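PDB 3GVE: YfkN protein, which belongs to the calcineurin-like phosphoesterase family and holds a manganese ion and a magnesium ion in a site built from aspartate, histidine and asparagine side chains. Local coordinates for residues T177-K180 / K181-E184; E52-P55 / N56-L59; G252-S256 / A257-G261; I310-I313 / A314-T318. All blocks are in the same frame, centred on the assembly; numbering follows the deposited sequence.

Contact 1. Residues T177-K180 / K181-E184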
ATOM      1  N   THR A 177       6.750  11.178 -15.491  1.00 12.25           N
ATOM      2  CA  THR A 177       7.547   9.981 -15.260  1.00 13.26           C
ATOM      3  C   THR A 177       6.659   8.796 -14.876  1.00 12.66           C
ATOM      4  O   THR A 177       6.721   7.748 -15.475  1.00 13.97           O
ATOM      5  CB  THR A 177       8.577  10.233 -14.136  1.00 16.16           C
ATOM      6  OG1 THR A 177       9.463  11.266 -14.556  1.00 18.55           O
ATOM      7  CG2 THR A 177       9.399   8.981 -13.833  1.00 16.61           C
ATOM      8  N   TRP A 178       5.828   8.982 -13.861  1.00 11.11           N
ATOM      9  CA  TRP A 178       4.989   7.901 -13.349  1.00 11.22           C
ATOM     10  C   TRP A 178       4.032   7.334 -14.393  1.00 11.84           C
ATOM     11  O   TRP A 178       3.727   6.161 -14.367  1.00 13.34           O
ATOM     12  CB  TRP A 178       4.199   8.384 -12.126  1.00 11.27           C
ATOM     13  CG  TRP A 178       5.048   8.831 -10.973  1.00 12.34           C
ATOM     14  CD1 TRP A 178       6.230   8.296 -10.568  1.00 13.87           C
ATOM     15  CD2 TRP A 178       4.749   9.885 -10.064  1.00 12.02           C
ATOM     16  NE1 TRP A 178       6.691   8.956  -9.457  1.00 14.53           N
ATOM     17  CE2 TRP A 178       5.804   9.948  -9.135  1.00 12.60           C
ATOM     18  CE3 TRP A 178       3.704  10.806  -9.960  1.00 11.42           C
ATOM     19  CZ2 TRP A 178       5.826  10.874  -8.101  1.00 12.93           C
ATOM     20  CZ3 TRP A 178       3.734  11.727  -8.935  1.00 11.79           C
ATOM     21  CH2 TRP A 178       4.788  11.759  -8.025  1.00 11.81           C
ATOM     22  N   ASP A 179       3.536   8.202 -15.266  1.00 11.07           N
ATOM     23  CA  ASP A 179       2.600   7.825 -16.338  1.00 11.29           C
ATOM     24  C   ASP A 179       3.150   8.222 -17.719  1.00 11.99           C
ATOM     25  O   ASP A 179       2.438   8.685 -18.583  1.00 12.33           O
ATOM     26  CB  ASP A 179       1.196   8.407 -16.089  1.00 11.15           C
ATOM     27  CG  ASP A 179       0.276   7.410 -15.427  1.00 12.01           C
ATOM     28  OD1 ASP A 179       0.123   6.304 -15.966  1.00 13.94           O
ATOM     29  OD2 ASP A 179      -0.269   7.711 -14.360  1.00 12.21           O
ATOM     30  N   LYS A 180       4.448   8.018 -17.892  1.00 12.95           N
ATOM     31  CA  LYS A 180       5.103   8.262 -19.177  1.00 15.12           C
ATOM     32  C   LYS A 180       4.346   7.656 -20.390  1.00 15.14           C
ATOM     33  O   LYS A 180       4.091   8.333 -21.358  1.00 14.88           O
ATOM     34  CB  LYS A 180       6.542   7.758 -19.136  1.00 18.39           C
ATOM     35  CG  LYS A 180       7.342   8.088 -20.389  1.00 22.54           C
ATOM     36  CD  LYS A 180       8.838   7.899 -20.159  1.00 27.30           C
ATOM     37  CE  LYS A 180       9.625   8.053 -21.441  1.00 31.42           C
ATOM     38  NZ  LYS A 180       9.523   6.785 -22.177  1.00 33.55           N
ATOM     39  N   LYS A 181       3.958   6.396 -20.301  1.00 15.82           N
ATOM     40  CA  LYS A 181       3.274   5.742 -21.419  1.00 17.01           C
ATOM     41  C   LYS A 181       1.965   6.450 -21.754  1.00 14.88           C
ATOM     42  O   LYS A 181       1.656   6.669 -22.907  1.00 14.88           O
ATOM     43  CB  LYS A 181       3.047   4.251 -21.138  1.00 21.42           C
ATOM     44  CG  LYS A 181       2.374   3.479 -22.269  1.00 27.25           C
ATOM     45  CD  LYS A 181       2.356   1.983 -21.982  1.00 32.10           C
ATOM     46  CE  LYS A 181       2.635   1.142 -23.238  1.00 35.26           C
ATOM     47  NZ  LYS A 181       2.429  -0.324 -23.031  1.00 36.96           N
ATOM     48  N   ASN A 182       1.198   6.812 -20.732  1.00 13.38           N
ATOM     49  CA  ASN A 182      -0.098   7.462 -20.967  1.00 12.77           C
ATOM     50  C   ASN A 182      -0.027   8.933 -21.312  1.00 12.33           C
ATOM     51  O   ASN A 182      -0.976   9.485 -21.844  1.00 13.50           O
ATOM     52  CB  ASN A 182      -1.010   7.323 -19.743  1.00 13.23           C
ATOM     53  CG  ASN A 182      -1.562   5.935 -19.567  1.00 13.79           C
ATOM     54  OD1 ASN A 182      -1.679   5.186 -20.514  1.00 15.75           O
ATOM     55  ND2 ASN A 182      -1.913   5.587 -18.332  1.00 13.18           N
ATOM     56  N   LEU A 183       1.086   9.579 -20.981  1.00 11.98           N
ATOM     57  CA  LEU A 183       1.147  11.033 -21.041  1.00 11.91           C
ATOM     58  C   LEU A 183       2.164  11.653 -21.998  1.00 12.85           C
ATOM     59  O   LEU A 183       1.956  12.755 -22.455  1.00 13.24           O
ATOM     60  CB  LEU A 183       1.361  11.618 -19.641  1.00 11.20           C
ATOM     61  CG  LEU A 183       0.292  11.216 -18.612  1.00 11.43           C
ATOM     62  CD1 LEU A 183       0.607  11.938 -17.300  1.00 11.95           C
ATOM     63  CD2 LEU A 183      -1.107  11.587 -19.107  1.00 12.99           C
ATOM     64  N   GLU A 184       3.259  10.949 -22.267  1.00 13.79           N
ATOM     65  CA  GLU A 184       4.299  11.492 -23.134  1.00 15.68           C
ATOM     66  C   GLU A 184       3.736  11.883 -24.497  1.00 16.03           C
ATOM     67  O   GLU A 184       3.036  11.110 -25.127  1.00 17.33           O
ATOM     68  CB  GLU A 184       5.432  10.477 -23.296  1.00 18.93           C
ATOM     69  CG  GLU A 184       6.647  10.990 -24.053  1.00 23.48           C
ATOM     70  CD  GLU A 184       7.783   9.991 -24.056  1.00 27.37           C
ATOM     71  OE1 GLU A 184       7.522   8.790 -24.195  1.00 27.55           O
ATOM     72  OE2 GLU A 184       8.924  10.420 -23.893  1.00 29.52           O
TER
HETATM   73  O   HOH W   1       1.388   5.411 -18.183  1.00 14.55           O
HETATM   74  O   HOH W   2       5.633   7.089 -23.723  1.00 30.47           O

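Contact 2. Residues E52-P55 / N56-L59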
ATOM      1  N   GLU A  52     -23.163  19.301  10.696  1.00 12.93           N
ATOM      2  CA  GLU A  52     -24.160  19.664  11.710  1.00 13.51           C
ATOM      3  C   GLU A  52     -23.704  20.827  12.579  1.00 15.25           C
ATOM      4  O   GLU A  52     -24.508  21.492  13.187  1.00 16.79           O
ATOM      5  CB  GLU A  52     -24.478  18.464  12.601  1.00 13.84           C
ATOM      6  CG  GLU A  52     -25.201  17.347  11.886  1.00 15.15           C
ATOM      7  CD  GLU A  52     -25.174  16.018  12.637  1.00 17.82           C
ATOM      8  OE1 GLU A  52     -24.460  15.885  13.638  1.00 19.95           O
ATOM      9  OE2 GLU A  52     -25.880  15.129  12.183  1.00 20.16           O
ATOM     10  N   GLN A  53     -22.406  21.058  12.636  1.00 15.70           N
ATOM     11  CA  GLN A  53     -21.863  22.114  13.470  1.00 17.40           C
ATOM     12  C   GLN A  53     -21.858  23.488  12.821  1.00 17.75           C
ATOM     13  O   GLN A  53     -21.841  24.483  13.519  1.00 21.01           O
ATOM     14  CB  GLN A  53     -20.463  21.753  13.913  1.00 18.82           C
ATOM     15  CG  GLN A  53     -20.434  20.609  14.900  1.00 21.43           C
ATOM     16  CD  GLN A  53     -19.046  20.067  15.066  1.00 26.44           C
ATOM     17  OE1 GLN A  53     -18.086  20.699  14.654  1.00 29.07           O
ATOM     18  NE2 GLN A  53     -18.927  18.892  15.628  1.00 27.54           N
ATOM     19  N   ASN A  54     -21.875  23.556  11.499  1.00 15.46           N
ATOM     20  CA  ASN A  54     -21.847  24.863  10.830  1.00 14.62           C
ATOM     21  C   ASN A  54     -22.566  24.832   9.490  1.00 14.12           C
ATOM     22  O   ASN A  54     -22.149  24.104   8.606  1.00 13.88           O
ATOM     23  CB  ASN A  54     -20.380  25.287  10.629  1.00 15.42           C
ATOM     24  CG  ASN A  54     -20.231  26.663   9.996  1.00 15.18           C
ATOM     25  OD1 ASN A  54     -21.190  27.347   9.708  1.00 15.16           O
ATOM     26  ND2 ASN A  54     -18.998  27.066   9.786  1.00 16.29           N
ATOM     27  N   PRO A  55     -23.596  25.616   9.287  1.00 15.31           N
ATOM     28  CA  PRO A  55     -24.255  25.652   7.978  1.00 15.94           C
ATOM     29  C   PRO A  55     -23.333  26.077   6.822  1.00 14.39           C
ATOM     30  O   PRO A  55     -23.527  25.640   5.701  1.00 15.13           O
ATOM     31  CB  PRO A  55     -25.374  26.682   8.181  1.00 18.65           C
ATOM     32  CG  PRO A  55     -25.561  26.726   9.631  1.00 20.34           C
ATOM     33  CD  PRO A  55     -24.237  26.527  10.245  1.00 18.30           C
ATOM     34  N   ASN A  56     -22.346  26.921   7.107  1.00 13.31           N
ATOM     35  CA  ASN A  56     -21.416  27.380   6.080  1.00 12.58           C
ATOM     36  C   ASN A  56     -20.274  26.385   5.925  1.00 11.01           C
ATOM     37  O   ASN A  56     -19.165  26.646   6.308  1.00 12.58           O
ATOM     38  CB  ASN A  56     -20.827  28.760   6.430  1.00 13.39           C
ATOM     39  CG  ASN A  56     -21.877  29.811   6.764  1.00 13.51           C
ATOM     40  OD1 ASN A  56     -22.886  29.955   6.104  1.00 14.13           O
ATOM     41  ND2 ASN A  56     -21.579  30.581   7.773  1.00 13.92           N
ATOM     42  N   THR A  57     -20.570  25.229   5.362  1.00 10.01           N
ATOM     43  CA  THR A  57     -19.572  24.168   5.226  1.00  9.99           C
ATOM     44  C   THR A  57     -19.421  23.722   3.777  1.00 10.65           C
ATOM     45  O   THR A  57     -20.393  23.408   3.086  1.00 12.87           O
ATOM     46  CB  THR A  57     -19.912  22.965   6.140  1.00 12.06           C
ATOM     47  OG1 THR A  57     -19.836  23.382   7.505  1.00 13.71           O
ATOM     48  CG2 THR A  57     -18.925  21.830   5.933  1.00 13.90           C
ATOM     49  N   LEU A  58     -18.177  23.707   3.327  1.00  9.49           N
ATOM     50  CA  LEU A  58     -17.816  23.193   2.022  1.00  8.71           C
ATOM     51  C   LEU A  58     -17.114  21.857   2.202  1.00  8.47           C
ATOM     52  O   LEU A  58     -16.505  21.632   3.229  1.00 10.19           O
ATOM     53  CB  LEU A  58     -16.875  24.177   1.326  1.00  9.76           C
ATOM     54  CG  LEU A  58     -17.435  25.593   1.187  1.00 11.36           C
ATOM     55  CD1 LEU A  58     -16.320  26.495   0.684  1.00 12.41           C
ATOM     56  CD2 LEU A  58     -18.650  25.603   0.232  1.00 12.59           C
ATOM     57  N   LEU A  59     -17.196  21.009   1.179  1.00  8.08           N
ATOM     58  CA  LEU A  59     -16.591  19.686   1.193  1.00  8.04           C
ATOM     59  C   LEU A  59     -15.808  19.466  -0.108  1.00  7.51           C
ATOM     60  O   LEU A  59     -16.331  19.580  -1.190  1.00  8.40           O
ATOM     61  CB  LEU A  59     -17.678  18.624   1.374  1.00  8.70           C
ATOM     62  CG  LEU A  59     -17.239  17.158   1.220  1.00  9.34           C
ATOM     63  CD1 LEU A  59     -16.237  16.754   2.311  1.00  9.44           C
ATOM     64  CD2 LEU A  59     -18.478  16.255   1.267  1.00  9.48           C
TER

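Contact 3. Residues G252-S256 / A257-G261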
ATOM      1  N   GLY A 252       0.888  11.565   4.910  1.00  9.38           N
ATOM      2  CA  GLY A 252       1.254  11.976   6.261  1.00  9.39           C
ATOM      3  C   GLY A 252       0.162  12.742   6.986  1.00  9.15           C
ATOM      4  O   GLY A 252      -0.972  12.760   6.521  1.00  9.20           O
ATOM      5  N   LEU A 253       0.510  13.367   8.117  1.00  9.56           N
ATOM      6  CA  LEU A 253      -0.428  14.131   8.908  1.00  9.18           C
ATOM      7  C   LEU A 253       0.027  15.568   8.979  1.00  9.50           C
ATOM      8  O   LEU A 253       1.219  15.832   9.261  1.00 11.00           O
ATOM      9  CB  LEU A 253      -0.525  13.568  10.353  1.00 10.93           C
ATOM     10  CG  LEU A 253      -0.922  12.092  10.471  1.00 12.62           C
ATOM     11  CD1 LEU A 253      -1.078  11.732  11.987  1.00 14.01           C
ATOM     12  CD2 LEU A 253      -2.160  11.784   9.740  1.00 12.88           C
ATOM     13  N   PHE A 254      -0.893  16.488   8.819  1.00  8.79           N
ATOM     14  CA  PHE A 254      -0.607  17.881   9.125  1.00  8.79           C
ATOM     15  C   PHE A 254      -1.909  18.535   9.548  1.00  8.90           C
ATOM     16  O   PHE A 254      -2.908  18.363   8.873  1.00  9.25           O
ATOM     17  CB  PHE A 254       0.033  18.646   7.958  1.00  9.50           C
ATOM     18  CG  PHE A 254       0.486  20.027   8.380  1.00  9.11           C
ATOM     19  CD1 PHE A 254       1.741  20.228   8.917  1.00  9.40           C
ATOM     20  CD2 PHE A 254      -0.410  21.076   8.374  1.00  9.47           C
ATOM     21  CE1 PHE A 254       2.133  21.467   9.379  1.00  9.78           C
ATOM     22  CE2 PHE A 254      -0.032  22.336   8.837  1.00  9.71           C
ATOM     23  CZ  PHE A 254       1.248  22.532   9.351  1.00 10.56           C
ATOM     24  N   PRO A 255      -1.914  19.286  10.645  1.00  8.94           N
ATOM     25  CA  PRO A 255      -0.757  19.569  11.501  1.00 10.36           C
ATOM     26  C   PRO A 255      -0.261  18.368  12.266  1.00 10.86           C
ATOM     27  O   PRO A 255      -0.972  17.429  12.450  1.00 12.12           O
ATOM     28  CB  PRO A 255      -1.292  20.632  12.473  1.00 11.68           C
ATOM     29  CG  PRO A 255      -2.739  20.493  12.458  1.00 11.60           C
ATOM     30  CD  PRO A 255      -3.111  20.023  11.070  1.00 10.13           C
ATOM     31  N   SER A 256       0.990  18.435  12.672  1.00 10.87           N
ATOM     32  CA  SER A 256       1.579  17.488  13.603  1.00 13.29           C
ATOM     33  C   SER A 256       2.802  18.119  14.258  1.00 13.94           C
ATOM     34  O   SER A 256       3.408  19.048  13.739  1.00 13.51           O
ATOM     35  CB  SER A 256       1.946  16.176  12.931  1.00 16.19           C
ATOM     36  OG  SER A 256       3.034  16.353  12.094  1.00 19.36           O
ATOM     37  N   ALA A 257       3.133  17.571  15.416  1.00 15.28           N
ATOM     38  CA  ALA A 257       4.178  18.066  16.292  1.00 15.88           C
ATOM     39  C   ALA A 257       5.601  18.146  15.695  1.00 15.68           C
ATOM     40  O   ALA A 257       6.387  18.946  16.138  1.00 15.02           O
ATOM     41  CB  ALA A 257       4.183  17.239  17.555  1.00 17.28           C
ATOM     42  N   GLU A 258       5.888  17.325  14.731  0.50 16.44           N
ATOM     43  CA  GLU A 258       7.167  17.354  14.086  0.50 17.63           C
ATOM     44  C   GLU A 258       7.509  18.758  13.519  0.50 15.85           C
ATOM     45  O   GLU A 258       8.664  19.145  13.417  0.50 17.14           O
ATOM     46  CB  GLU A 258       7.123  16.303  12.999  0.50 21.25           C
ATOM     47  CG  GLU A 258       8.199  16.351  12.027  0.50 24.41           C
ATOM     48  CD  GLU A 258       7.934  15.396  10.925  0.50 27.53           C
ATOM     49  OE1 GLU A 258       6.867  14.725  10.918  0.50 28.41           O
ATOM     50  OE2 GLU A 258       8.810  15.289  10.088  0.50 28.97           O
ATOM     51  N   TYR A 259       6.489  19.535  13.174  1.00 13.19           N
ATOM     52  CA  TYR A 259       6.714  20.837  12.534  1.00 11.36           C
ATOM     53  C   TYR A 259       6.880  22.004  13.506  1.00 10.48           C
ATOM     54  O   TYR A 259       7.161  23.118  13.118  1.00 11.15           O
ATOM     55  CB  TYR A 259       5.595  21.133  11.530  1.00 10.84           C
ATOM     56  CG  TYR A 259       5.577  20.131  10.416  1.00 11.12           C
ATOM     57  CD1 TYR A 259       6.409  20.261   9.323  1.00 12.85           C
ATOM     58  CD2 TYR A 259       4.727  19.049  10.464  1.00 12.48           C
ATOM     59  CE1 TYR A 259       6.375  19.333   8.304  1.00 13.71           C
ATOM     60  CE2 TYR A 259       4.713  18.114   9.466  1.00 13.53           C
ATOM     61  CZ  TYR A 259       5.522  18.260   8.394  1.00 14.10           C
ATOM     62  OH  TYR A 259       5.487  17.332   7.394  1.00 16.48           O
ATOM     63  N   ALA A 260       6.725  21.720  14.781  1.00 11.26           N
ATOM     64  CA  ALA A 260       6.877  22.769  15.810  1.00 11.83           C
ATOM     65  C   ALA A 260       8.329  23.270  15.804  1.00 12.51           C
ATOM     66  O   ALA A 260       9.217  22.467  15.916  1.00 14.50           O
ATOM     67  CB  ALA A 260       6.525  22.191  17.169  1.00 13.39           C
ATOM     68  N   GLY A 261       8.519  24.575  15.724  1.00 11.73           N
ATOM     69  CA  GLY A 261       9.858  25.124  15.719  1.00 10.91           C
ATOM     70  C   GLY A 261      10.466  25.328  14.339  1.00 10.56           C
ATOM     71  O   GLY A 261      11.525  25.927  14.187  1.00 12.30           O
TER
HETATM   72  O   HOH W   3       3.052  16.182   6.995  1.00 27.25           O

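Contact 4. Residues I310-I313 / A314-T318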
ATOM      1  N   ILE A 310      -6.999  18.164  11.917  1.00  9.42           N
ATOM      2  CA  ILE A 310      -7.436  16.915  11.319  1.00  9.35           C
ATOM      3  C   ILE A 310      -8.073  16.099  12.424  1.00  9.68           C
ATOM      4  O   ILE A 310      -7.715  16.231  13.570  1.00 11.24           O
ATOM      5  CB  ILE A 310      -6.286  16.145  10.645  1.00  9.84           C
ATOM      6  CG1 ILE A 310      -5.108  15.966  11.623  1.00 11.22           C
ATOM      7  CG2 ILE A 310      -5.817  16.876   9.372  1.00 10.46           C
ATOM      8  CD1 ILE A 310      -3.982  15.108  11.073  1.00 11.80           C
ATOM      9  N   GLU A 311      -9.025  15.256  12.062  1.00 10.11           N
ATOM     10  CA  GLU A 311      -9.733  14.426  13.039  1.00 10.94           C
ATOM     11  C   GLU A 311      -9.714  13.002  12.545  1.00 10.03           C
ATOM     12  O   GLU A 311     -10.035  12.745  11.411  1.00  9.82           O
ATOM     13  CB  GLU A 311     -11.172  14.918  13.199  1.00 13.79           C
ATOM     14  CG  GLU A 311     -11.987  14.070  14.170  1.00 18.71           C
ATOM     15  CD  GLU A 311     -13.346  14.661  14.509  1.00 25.31           C
ATOM     16  OE1 GLU A 311     -13.941  15.383  13.701  1.00 28.22           O
ATOM     17  OE2 GLU A 311     -13.819  14.357  15.597  1.00 28.45           O
ATOM     18  N   SER A 312      -9.336  12.081  13.416  1.00 11.17           N
ATOM     19  CA  SER A 312      -9.305  10.662  13.080  1.00 12.04           C
ATOM     20  C   SER A 312     -10.686  10.016  13.101  1.00 11.27           C
ATOM     21  O   SER A 312     -11.532  10.387  13.880  1.00 12.57           O
ATOM     22  CB  SER A 312      -8.424   9.905  14.087  1.00 13.65           C
ATOM     23  OG  SER A 312      -8.940  10.030  15.395  1.00 15.90           O
ATOM     24  N   ILE A 313     -10.891   9.021  12.244  1.00 11.29           N
ATOM     25  CA  ILE A 313     -12.098   8.196  12.346  1.00 12.25           C
ATOM     26  C   ILE A 313     -11.985   7.288  13.565  1.00 13.64           C
ATOM     27  O   ILE A 313     -12.976   6.953  14.177  1.00 14.90           O
ATOM     28  CB  ILE A 313     -12.404   7.369  11.073  1.00 11.43           C
ATOM     29  CG1 ILE A 313     -11.255   6.435  10.699  1.00 11.72           C
ATOM     30  CG2 ILE A 313     -12.758   8.305   9.926  1.00 11.89           C
ATOM     31  CD1 ILE A 313     -11.603   5.418   9.615  1.00 13.05           C
ATOM     32  N   ALA A 314     -10.760   6.933  13.920  1.00 13.23           N
ATOM     33  CA  ALA A 314     -10.516   6.162  15.140  1.00 14.93           C
ATOM     34  C   ALA A 314     -10.986   6.925  16.363  1.00 16.18           C
ATOM     35  O   ALA A 314     -10.593   8.047  16.609  1.00 17.22           O
ATOM     36  CB  ALA A 314      -9.062   5.819  15.270  1.00 16.20           C
ATOM     37  N   GLY A 315     -11.848   6.278  17.120  1.00 17.01           N
ATOM     38  CA  GLY A 315     -12.363   6.881  18.341  1.00 18.76           C
ATOM     39  C   GLY A 315     -13.534   7.835  18.195  1.00 20.14           C
ATOM     40  O   GLY A 315     -14.145   8.236  19.174  1.00 21.76           O
ATOM     41  N   ASN A 316     -13.820   8.226  16.965  1.00 18.15           N
ATOM     42  CA  ASN A 316     -14.883   9.167  16.686  1.00 16.78           C
ATOM     43  C   ASN A 316     -15.988   8.552  15.848  1.00 16.31           C
ATOM     44  O   ASN A 316     -17.082   9.076  15.801  1.00 18.25           O
ATOM     45  CB  ASN A 316     -14.306  10.401  16.000  1.00 16.16           C
ATOM     46  CG  ASN A 316     -13.372  11.156  16.895  1.00 17.71           C
ATOM     47  OD1 ASN A 316     -13.764  11.563  17.975  1.00 19.67           O
ATOM     48  ND2 ASN A 316     -12.136  11.317  16.474  1.00 17.76           N
ATOM     49  N   VAL A 317     -15.682   7.451  15.173  1.00 14.81           N
ATOM     50  CA  VAL A 317     -16.611   6.777  14.278  1.00 13.80           C
ATOM     51  C   VAL A 317     -16.632   5.290  14.577  1.00 14.45           C
ATOM     52  O   VAL A 317     -15.595   4.671  14.696  1.00 15.26           O
ATOM     53  CB  VAL A 317     -16.176   6.943  12.793  1.00 14.21           C
ATOM     54  CG1 VAL A 317     -17.120   6.185  11.849  1.00 13.70           C
ATOM     55  CG2 VAL A 317     -16.080   8.415  12.417  1.00 15.03           C
ATOM     56  N   THR A 318     -17.822   4.718  14.661  1.00 16.42           N
ATOM     57  CA  THR A 318     -17.925   3.289  14.956  1.00 19.16           C
ATOM     58  C   THR A 318     -18.766   2.501  13.954  1.00 21.24           C
ATOM     59  O   THR A 318     -18.910   1.294  14.100  1.00 24.70           O
ATOM     60  CB  THR A 318     -18.457   3.043  16.367  1.00 21.85           C
ATOM     61  OG1 THR A 318     -19.786   3.536  16.432  1.00 24.88           O
ATOM     62  CG2 THR A 318     -17.617   3.766  17.385  1.00 21.46           C
TER

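Contact 1. Residues T177-K180 / K181-E184
The carboxylate of D179 and the amide of N182 cross at a slant, with planes only 22° apart. The touching atoms are OD1 of D179 and ND2 of N182, 3.2 Å apart. This bond is weak, because the N-H points well off the line to the oxygen. A water supports it: it donates to D179 OD1 and accepts from the backbone N of N182. The stronger polar partner of D179 lies outside the turn, where its OD2 accepts from ND2 of N112. N182 ND2 also donates to the backbone O of F111. The pair is therefore gripped from the 111-112 loop as well.

On the apolar side, L183 CD1 packs on D179 CB at 3.8 Å. L183 also touches I175, M176 and F111.

Further round the turn, K180 and E184 run side by side and point the same way. CG of K180 is anti to its backbone N (chi1 -175°), and the chain bends at its end to bring NZ within 3.5 Å of E184 OE1. This salt bridge is long and weak. It lies on the exposed side, and a second water links E184 OE1 to K180 O. That carbonyl also accepts from E184 N at 2.9 Å and from L183 N at 3.3 Å, both from the same face.

D179 breaks the helix after W178, whose ring meets that of H249, a magnesium ligand. D179 then takes the N-cap position of helix 180-183 without making a capping bond. This is a kinked pair of short helices beside the metal site, with an i to i+4 lysine-glutamate pair running from the first residue of helix 180-183 to just past its end.

Contact 2. Residues E52-P55 / N56-L59
N54 and N56 form the tight half of this turn. OD1 of N54 accepts from the backbone N of N56 at 2.9 Å, which makes an Asx turn. The donor stands above the plane of the N54 amide and not on a lone pair. With chi1 at -177°, the N54 side chain extends opposite its own nitrogen, which turns OD1 forward to the N-H of N56. The two amide planes stand 74° apart, and OD1 also rests against N56 CB at 3.6 Å.

One residue on, the T57 hydroxyl turns back. Its OG1 donates to the backbone O of N54 at 2.7 Å. The N54 residue is thus held at both its side chain and its carbonyl. N56 is the centre of an inverse gamma turn, closed by a weak bond from T57 N to P55 O at 3.0 Å.

Both asparagines are buried, and their amide nitrogens are satisfied from outside. N54 ND2 donates to S13 OG and H11 O. N56 ND2 donates to I154 O and H11 O. The loose side is that of P55, which is exposed. Across this contact its ring comes nearest through CB, 3.2 Å from N56 N.

The turn joins helix 40-53 to strand 57-61, which lies parallel to strand 9-17. It is the return corner of a beta-alpha-beta crossover, as expected in the layered alpha-beta core of calcineurin-like phosphoesterases.

Contact 3. Residues G252-S256 / A257-G261
F254 and Y259 make the aromatic part of this contact, a T-shaped pair. The edge of F254 points at the face of Y259, with centroids 5.2 Å apart and planes at 71°. F254 CD1 comes closest, 3.6 Å from Y259 CD2. A chi1 of -172° sets the phenylalanine ring beside its own carbonyl carbon, and from there its edge reaches the tyrosine. P255 CB sits over the centre of one F254 face, and the peptide bond before P255 is cis.

The backbone bonds close the turn. Y259 N donates to S256 O at 3.2 Å in a nearly straight bond. The same carbonyl oxygen lies in the plane of the Y259 ring, at its edge. A260 N donates to A257 O at the end of the 3-10 segment 257-259.

The polar side-chain links are slighter. S256 OG makes a weak bond to L253 O at 3.4 Å. A water donates to L253 O and also bonds Y259 OH at 2.7 Å.

The ring of F265 meets Y259, and I219 touches both rings of the pair. The chemistry implies a tyrosine used on two fronts: its ring packs against aromatic neighbours, while its hydroxyl is linked through one water to the backbone of strand 253-254.

Contact 4. Residues I310-I313 / A314-T318
S312 and I313 meet A314, N316 and V317 in a local turn, where strand 300-312 ends and the loop toward helix 322-340 begins. The backbone makes a type II beta turn over I313-N316, with G315 at its left-handed corner. N316 N donates to I313 O at 3.2 Å, from above the carbonyl plane. V317 N reaches the same oxygen at 2.9 Å, in that plane. Two donors thus grip one acceptor.

The side chains lock the turn twice more. N316 ND2 donates to the backbone O of S312 at 2.8 Å. The bond is almost straight (174°), and the oxygen lies in the plane of the N316 amide, so the bond fixes the rotation of the amide. S312 OG donates to A314 O at 2.9 Å, on a lone pair. Its chi1 of 61° places OG between the backbone N and the carbonyl carbon, turned toward the loop.

E311 is extended, and its end crosses N316 obliquely. Its OE2 lies 3.5 Å from N316 CG, with the carboxylate and amide planes 67° apart. Its charge is taken up outside the turn: OE2 forms a salt bridge to K49, and OE1 accepts from NE2 of H50.

The apolar side is looser, with I313 CB and V317 CG2 4.1 Å apart. Both residues are buried against L46 of helix 40-53, which E311 and N316 also touch. On the strand side, E311 pairs with L287 and I313 with K285 through backbone bonds, while S312 packs on Y286 of strand 286-297.

The four contacts follow one another along the chain in the order 2, 1, 3, 4. None nests within or crosses another. Contact 2 closes the tight turn between helix 40-53 and strand 57-61. Contact 1 joins two short helices near the metal ions, with its centre about 39 Å from that of contact 2, across the chain's centre. Contact 3 follows the manganese ligand H251 and closes the turn after strand 253-254. Contact 4 ends strand 300-312, an outermost strand of the sheet that also holds strand 57-61. Contacts 3 and 4 touch: strand 253-254, from the other sheet, and P255 after it pack on I310, near the end of strand 300-312.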